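Local coordinates for protein 1-deoxy-D-xylulose 5-phosphate reductoisomerase (PDB 1R0K) that catalyses the NADPH-dependent rearrangement and reduction of 1-deoxy-D-xylulose 5-phosphate to 2-C-methyl-D-erythritol 4-phosphate, using a divalent metal ion, at residues B[46-50]-B[71-77]; B[102-107]-B[124-128]; B[149-153]-B[218-224]. All blocks are in the same frame, centred on the assembly; numbering follows the deposited sequence.

Contact 1 (B[46-50]-B[71-77]); sequences ADAAK and ALAGSSV
In the Rossmann-like NADPH-binding domain, two helices that follow neighbouring strands of the parallel sheet pack together, and Ala46 meets Ala71 and Leu72 where they touch. Segment 46-50 belongs to helix 42-51. Segment 71-77 holds the last part of helix 65-72 and the turn that leads into strand 78-81. Ala46 CB lies 3.5 Å from Ala71 CB, so the two backbones come close, with CA atoms 6.1 Å apart. One methyl of Leu72 fills the next place. Its CD2 stands 3.9 Å from Ala46 CB and equally far from Lys50 CG. Further along, Val77 packs against Ala49 with both methyls. Its CG1 sits 3.8 Å from Ala49 CB, while CG2 rests near the backbone of Ala49. Strand 56-59 lies beneath, and Ala57 touches Ala49, Leu72 and Val77.

Lys50 runs along the outer side of this apolar seam. Its chain turns at CG-CD (chi3 -70°), which brings the amine back to the helix 65-72 end. There NZ donates to Ala71 O at 3.3 Å, from 18° outside the carbonyl plane. The turn after the helix is held from within. Leu72 O accepts from Ser75 N in a type II beta turn and also from Ser75 OG, at 2.6 Å. The hydroxyl lies in the carbonyl plane, on a lone pair. The small alanine side chains thus permit close helix packing, while Lys50 CG adds to the apolar contact with Leu72 and the lysine's amine meets a carbonyl near the C-terminal end of helix 65-72.

Contact 2 (B[102-107]-B[124-128]); sequences IGCAGL and NKESL
Gly103 O is gripped by two donors, Asn124 ND2 across the contact and Gly106 N in its own turn. They reach it from opposite faces of its carbonyl plane. The Asn124 ND2 to Gly103 O bond is 3.0 Å long, with the oxygen nearly in the amide plane. Asn124 ND2 also donates to Ile101 O. The other end of the amide caps the next helix: Asn124 OD1 accepts from Ser127 N at 2.8 Å and from Ser127 OG at 2.6 Å. The hydroxyl comes from above the carbonyl plane. CG of Asn124 stands opposite its own N (chi1 172°), which carries the amide toward the 102-107 loop. An alanine here would remove both ends of this link and is likely to leave Ser127 N without its cap and Gly103 O with one donor fewer.

Glu126 bends at chi2 (68°) and lays its carboxylate over Gly103, with CD 3.4 Å from Gly103 CA. Its OE1 takes a weak bond from Gly103 N, and a water donates to OE2 and accepts weakly from the same N. Leu107 CD2 packs 3.5 Å from Ser127 N. Asn124 and Glu126 are predicted NADPH ligands, so these loops at the C-terminal ends of parallel strands fit a Rossmann-type cofactor site.

Contact 3 (B[149-153]-B[218-224]); sequences VDSEH and KGLELIE
Two carboxylates meet closely here: Glu152 OE1 and Glu221 OE1 are 3.1 Å apart, with their planes turned only 25° from each other. Lys218 NZ bridges both side chains. It bonds Glu221 OE1 at 2.7 Å, on the syn side, and Glu152 OE2 more weakly at 3.0 Å. Thr174 O is a further acceptor for this amine. A water donates to both Glu152 OE2 and Glu221 OE2. Asp150, Glu152 and Glu221 are the predicted metal ligands, so the clustered carboxylates are consistent with a metal site.

One residue on from Glu152, His153 reaches the backbone of helix 216-229. Its NE2 donates to Glu221 O at 3.0 Å, almost straight at 167°. The ring meets the helix edge-on, with Glu221 O and Glu224 OE1 near its plane. CE1 comes 3.2 Å from Glu224 OE1, with the Glu224 carboxylate turned 87° to the ring. One water also links Asp150 OD2, at 2.6 Å, to Glu224 OE1, though weakly at the second end.

The contact joins the start of helix 151-159, just after sheet strand 145-148, to helix 216-229. Strand 168-175 flanks it through Ile173 and Ala175, and helices 307-317 and 321-337 pack against helix 216-229.

Contacts 2 and 3 adjoin, with centres about 13 Å apart. Lys125 joins them: its CA lies 3.5 Å from Glu224 OE2, and its NZ makes a long, weak ion pair with Asp150 OD2. Contact 2 carries predicted NADPH residues and contact 3 predicted metal residues. Both also hold residues predicted to bind the substrate, so together they probably bring cofactor, metal and substrate side by side. Contact 1 stands apart in the cofactor domain, its centre about 27 Å from that of contact 2 and about 35 Å from that of contact 3. Still, the Ala46 side chain is about 8 Å from that of Asn41, another predicted NADPH residue.

Contact 1 (B[46-50]-B[71-77])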
# COMPACT_ATOMS: atom_id res chain seq x y z
N ALA B 46 24.21 26.94 13.32
CA ALA B 46 23.98 28.38 13.36
C ALA B 46 23.29 28.92 12.12
O ALA B 46 22.34 29.69 12.22
CB ALA B 46 25.30 29.11 13.59
N ASP B 47 23.78 28.54 10.94
CA ASP B 47 23.18 29.01 9.70
C ASP B 47 21.71 28.61 9.62
O ASP B 47 20.86 29.44 9.31
CB ASP B 47 23.93 28.46 8.50
CG ASP B 47 25.27 29.14 8.30
OD1 ASP B 47 25.32 30.38 8.43
OD2 ASP B 47 26.26 28.43 8.01
N ALA B 48 21.42 27.35 9.91
CA ALA B 48 20.05 26.85 9.87
C ALA B 48 19.18 27.61 10.87
O ALA B 48 18.05 28.00 10.56
CB ALA B 48 20.03 25.36 10.20
N ALA B 49 19.71 27.81 12.07
CA ALA B 49 18.98 28.52 13.11
C ALA B 49 18.63 29.94 12.67
O ALA B 49 17.49 30.39 12.84
CB ALA B 49 19.80 28.55 14.39
N LYS B 50 19.61 30.64 12.11
CA LYS B 50 19.39 32.00 11.66
C LYS B 50 18.42 32.07 10.48
O LYS B 50 17.59 32.97 10.42
CB LYS B 50 20.73 32.66 11.30
CG LYS B 50 21.61 32.91 12.51
CD LYS B 50 22.87 33.70 12.17
CE LYS B 50 23.84 32.88 11.35
NZ LYS B 50 25.08 33.67 11.11
N ALA B 71 28.75 32.70 16.48
CA ALA B 71 28.08 32.51 15.20
C ALA B 71 26.69 33.14 15.20
O ALA B 71 26.21 33.59 14.16
CB ALA B 71 27.97 31.03 14.88
N LEU B 72 26.05 33.18 16.36
CA LEU B 72 24.71 33.73 16.48
C LEU B 72 24.69 35.20 16.88
O LEU B 72 23.63 35.82 16.97
CB LEU B 72 23.90 32.92 17.50
CG LEU B 72 23.70 31.44 17.15
CD1 LEU B 72 22.89 30.76 18.25
CD2 LEU B 72 22.98 31.32 15.81
N ALA B 73 25.87 35.77 17.12
CA ALA B 73 25.95 37.17 17.51
C ALA B 73 25.25 38.05 16.47
O ALA B 73 25.47 37.89 15.27
CB ALA B 73 27.41 37.59 17.65
N GLY B 74 24.40 38.96 16.94
CA GLY B 74 23.69 39.84 16.03
C GLY B 74 22.29 39.38 15.70
O GLY B 74 21.47 40.16 15.21
N SER B 75 22.01 38.10 15.96
CA SER B 75 20.69 37.54 15.69
C SER B 75 19.86 37.48 16.96
O SER B 75 20.25 37.99 18.01
CB SER B 75 20.83 36.13 15.11
OG SER B 75 21.31 35.22 16.09
N SER B 76 18.69 36.85 16.85
CA SER B 76 17.79 36.71 17.98
C SER B 76 17.69 35.25 18.41
O SER B 76 16.80 34.87 19.16
CB SER B 76 16.41 37.26 17.62
OG SER B 76 15.99 36.76 16.36
N VAL B 77 18.62 34.44 17.91
CA VAL B 77 18.65 33.02 18.23
C VAL B 77 19.38 32.77 19.55
O VAL B 77 20.54 33.17 19.70
CB VAL B 77 19.36 32.21 17.13
CG1 VAL B 77 19.35 30.73 17.49
CG2 VAL B 77 18.68 32.44 15.79

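Contact 2 (B[102-107]-B[124-128])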
# COMPACT_ATOMS: atom_id res chain seq x y z
N ILE B 102 21.50 10.68 17.22
CA ILE B 102 21.83 9.25 17.24
C ILE B 102 22.54 8.79 18.51
O ILE B 102 23.10 9.60 19.25
CB ILE B 102 22.70 8.86 16.03
CG1 ILE B 102 24.11 9.44 16.18
CG2 ILE B 102 22.07 9.39 14.74
CD1 ILE B 102 25.08 9.00 15.09
N GLY B 103 22.50 7.48 18.75
CA GLY B 103 23.15 6.90 19.91
C GLY B 103 22.39 7.05 21.21
O GLY B 103 21.31 7.64 21.24
N CYS B 104 22.94 6.49 22.28
CA CYS B 104 22.31 6.58 23.58
C CYS B 104 22.27 8.03 24.01
O CYS B 104 21.49 8.40 24.89
CB CYS B 104 23.07 5.74 24.62
SG CYS B 104 22.83 3.96 24.44
N ALA B 105 23.10 8.86 23.39
CA ALA B 105 23.15 10.28 23.72
C ALA B 105 21.87 11.01 23.34
O ALA B 105 21.65 12.15 23.73
CB ALA B 105 24.34 10.93 23.02
N GLY B 106 21.01 10.34 22.58
CA GLY B 106 19.77 10.96 22.17
C GLY B 106 18.57 10.48 22.96
O GLY B 106 17.48 11.03 22.83
N LEU B 107 18.77 9.45 23.79
CA LEU B 107 17.68 8.89 24.59
C LEU B 107 16.95 9.88 25.50
O LEU B 107 15.72 9.96 25.49
CB LEU B 107 18.19 7.71 25.43
CG LEU B 107 18.62 6.45 24.68
CD1 LEU B 107 19.13 5.42 25.68
CD2 LEU B 107 17.45 5.88 23.88
N ASN B 124 15.89 8.27 15.95
CA ASN B 124 16.85 7.66 16.88
C ASN B 124 16.50 6.18 17.07
O ASN B 124 15.39 5.84 17.45
CB ASN B 124 16.82 8.38 18.23
CG ASN B 124 17.65 7.68 19.30
OD1 ASN B 124 17.18 6.78 19.99
ND2 ASN B 124 18.91 8.09 19.42
N LYS B 125 17.47 5.30 16.81
CA LYS B 125 17.25 3.86 16.91
C LYS B 125 17.34 3.26 18.32
O LYS B 125 16.61 2.33 18.65
CB LYS B 125 18.22 3.12 15.99
CG LYS B 125 18.09 3.51 14.52
CD LYS B 125 19.14 2.81 13.67
CE LYS B 125 18.98 3.13 12.19
NZ LYS B 125 19.22 4.57 11.92
N GLU B 126 18.24 3.78 19.15
CA GLU B 126 18.40 3.26 20.50
C GLU B 126 17.10 3.35 21.29
O GLU B 126 16.82 2.51 22.16
CB GLU B 126 19.50 4.02 21.25
CG GLU B 126 20.93 3.70 20.81
CD GLU B 126 21.25 4.18 19.41
OE1 GLU B 126 20.59 5.13 18.93
OE2 GLU B 126 22.19 3.62 18.79
N SER B 127 16.30 4.37 20.99
CA SER B 127 15.03 4.57 21.68
C SER B 127 14.18 3.31 21.71
O SER B 127 13.61 2.97 22.74
CB SER B 127 14.25 5.71 21.03
OG SER B 127 14.90 6.95 21.23
N LEU B 128 14.08 2.61 20.58
CA LEU B 128 13.26 1.40 20.53
C LEU B 128 14.06 0.11 20.61
O LEU B 128 13.57 -0.92 21.06
CB LEU B 128 12.38 1.41 19.28
CG LEU B 128 11.44 2.62 19.21
CD1 LEU B 128 10.56 2.51 17.98
CD2 LEU B 128 10.60 2.69 20.47
O HOH W 1 23.21 5.07 16.79

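Contact 3 (B[149-153]-B[218-224])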
# COMPACT_ATOMS: atom_id res chain seq x y z
N VAL B 149 10.38 7.31 11.47
CA VAL B 149 11.00 7.97 10.32
C VAL B 149 11.74 7.08 9.32
O VAL B 149 11.69 7.33 8.12
CB VAL B 149 11.96 9.07 10.81
CG1 VAL B 149 12.75 9.66 9.63
CG2 VAL B 149 11.17 10.16 11.52
N ASP B 150 12.43 6.06 9.82
CA ASP B 150 13.20 5.19 8.93
C ASP B 150 12.34 4.50 7.86
O ASP B 150 11.18 4.19 8.08
CB ASP B 150 14.00 4.19 9.76
CG ASP B 150 15.09 4.86 10.59
OD1 ASP B 150 15.46 6.02 10.26
OD2 ASP B 150 15.59 4.25 11.55
N SER B 151 12.95 4.27 6.70
CA SER B 151 12.28 3.69 5.54
C SER B 151 11.34 2.52 5.72
O SER B 151 10.20 2.57 5.28
CB SER B 151 13.31 3.31 4.47
OG SER B 151 13.97 4.47 4.00
N GLU B 152 11.82 1.45 6.35
CA GLU B 152 10.98 0.28 6.55
C GLU B 152 9.83 0.54 7.52
O GLU B 152 8.68 0.15 7.26
CB GLU B 152 11.81 -0.89 7.06
CG GLU B 152 12.86 -1.43 6.09
CD GLU B 152 14.13 -0.60 6.04
OE1 GLU B 152 14.36 0.24 6.95
OE2 GLU B 152 14.91 -0.79 5.09
N HIS B 153 10.14 1.18 8.63
CA HIS B 153 9.12 1.45 9.63
C HIS B 153 8.06 2.41 9.13
O HIS B 153 6.88 2.22 9.42
CB HIS B 153 9.76 2.01 10.90
CG HIS B 153 10.76 1.09 11.51
ND1 HIS B 153 11.93 1.53 12.10
CD2 HIS B 153 10.78 -0.26 11.61
CE1 HIS B 153 12.62 0.49 12.52
NE2 HIS B 153 11.94 -0.61 12.24
N LYS B 218 19.21 -5.12 10.03
CA LYS B 218 17.87 -5.69 9.86
C LYS B 218 17.34 -6.27 11.15
O LYS B 218 16.14 -6.20 11.42
CB LYS B 218 17.87 -6.80 8.79
CG LYS B 218 17.73 -6.29 7.38
CD LYS B 218 16.46 -5.47 7.21
CE LYS B 218 16.66 -4.45 6.11
NZ LYS B 218 15.49 -3.58 5.88
N GLY B 219 18.23 -6.87 11.94
CA GLY B 219 17.82 -7.45 13.21
C GLY B 219 17.33 -6.35 14.13
O GLY B 219 16.34 -6.51 14.84
N LEU B 220 18.03 -5.22 14.13
CA LEU B 220 17.66 -4.09 14.97
C LEU B 220 16.34 -3.49 14.49
O LEU B 220 15.51 -3.06 15.29
CB LEU B 220 18.77 -3.03 14.96
CG LEU B 220 20.13 -3.57 15.42
CD1 LEU B 220 21.18 -2.49 15.28
CD2 LEU B 220 20.03 -4.03 16.86
N GLU B 221 16.16 -3.47 13.18
CA GLU B 221 14.93 -2.95 12.60
C GLU B 221 13.75 -3.81 13.03
O GLU B 221 12.66 -3.31 13.28
CB GLU B 221 15.03 -2.93 11.07
CG GLU B 221 15.82 -1.74 10.55
CD GLU B 221 16.09 -1.82 9.07
OE1 GLU B 221 15.25 -2.39 8.34
OE2 GLU B 221 17.14 -1.30 8.63
N LEU B 222 13.97 -5.12 13.12
CA LEU B 222 12.92 -6.04 13.54
C LEU B 222 12.52 -5.73 14.98
O LEU B 222 11.33 -5.73 15.32
CB LEU B 222 13.42 -7.48 13.45
CG LEU B 222 12.48 -8.54 14.00
CD1 LEU B 222 11.17 -8.54 13.23
CD2 LEU B 222 13.16 -9.90 13.89
N ILE B 223 13.52 -5.48 15.81
CA ILE B 223 13.26 -5.18 17.21
C ILE B 223 12.45 -3.90 17.31
O ILE B 223 11.44 -3.86 18.02
CB ILE B 223 14.58 -5.04 17.99
CG1 ILE B 223 15.27 -6.41 18.06
CG2 ILE B 223 14.31 -4.51 19.40
CD1 ILE B 223 16.64 -6.37 18.70
N GLU B 224 12.87 -2.87 16.58
CA GLU B 224 12.15 -1.60 16.59
C GLU B 224 10.72 -1.78 16.11
O GLU B 224 9.79 -1.21 16.70
CB GLU B 224 12.84 -0.60 15.67
CG GLU B 224 14.23 -0.19 16.09
CD GLU B 224 14.85 0.76 15.09
OE1 GLU B 224 15.43 0.27 14.09
OE2 GLU B 224 14.74 1.99 15.29
O HOH W 2 15.54 1.72 10.99
O HOH W 3 14.46 4.33 13.88
O HOH W 4 17.58 -1.10 6.19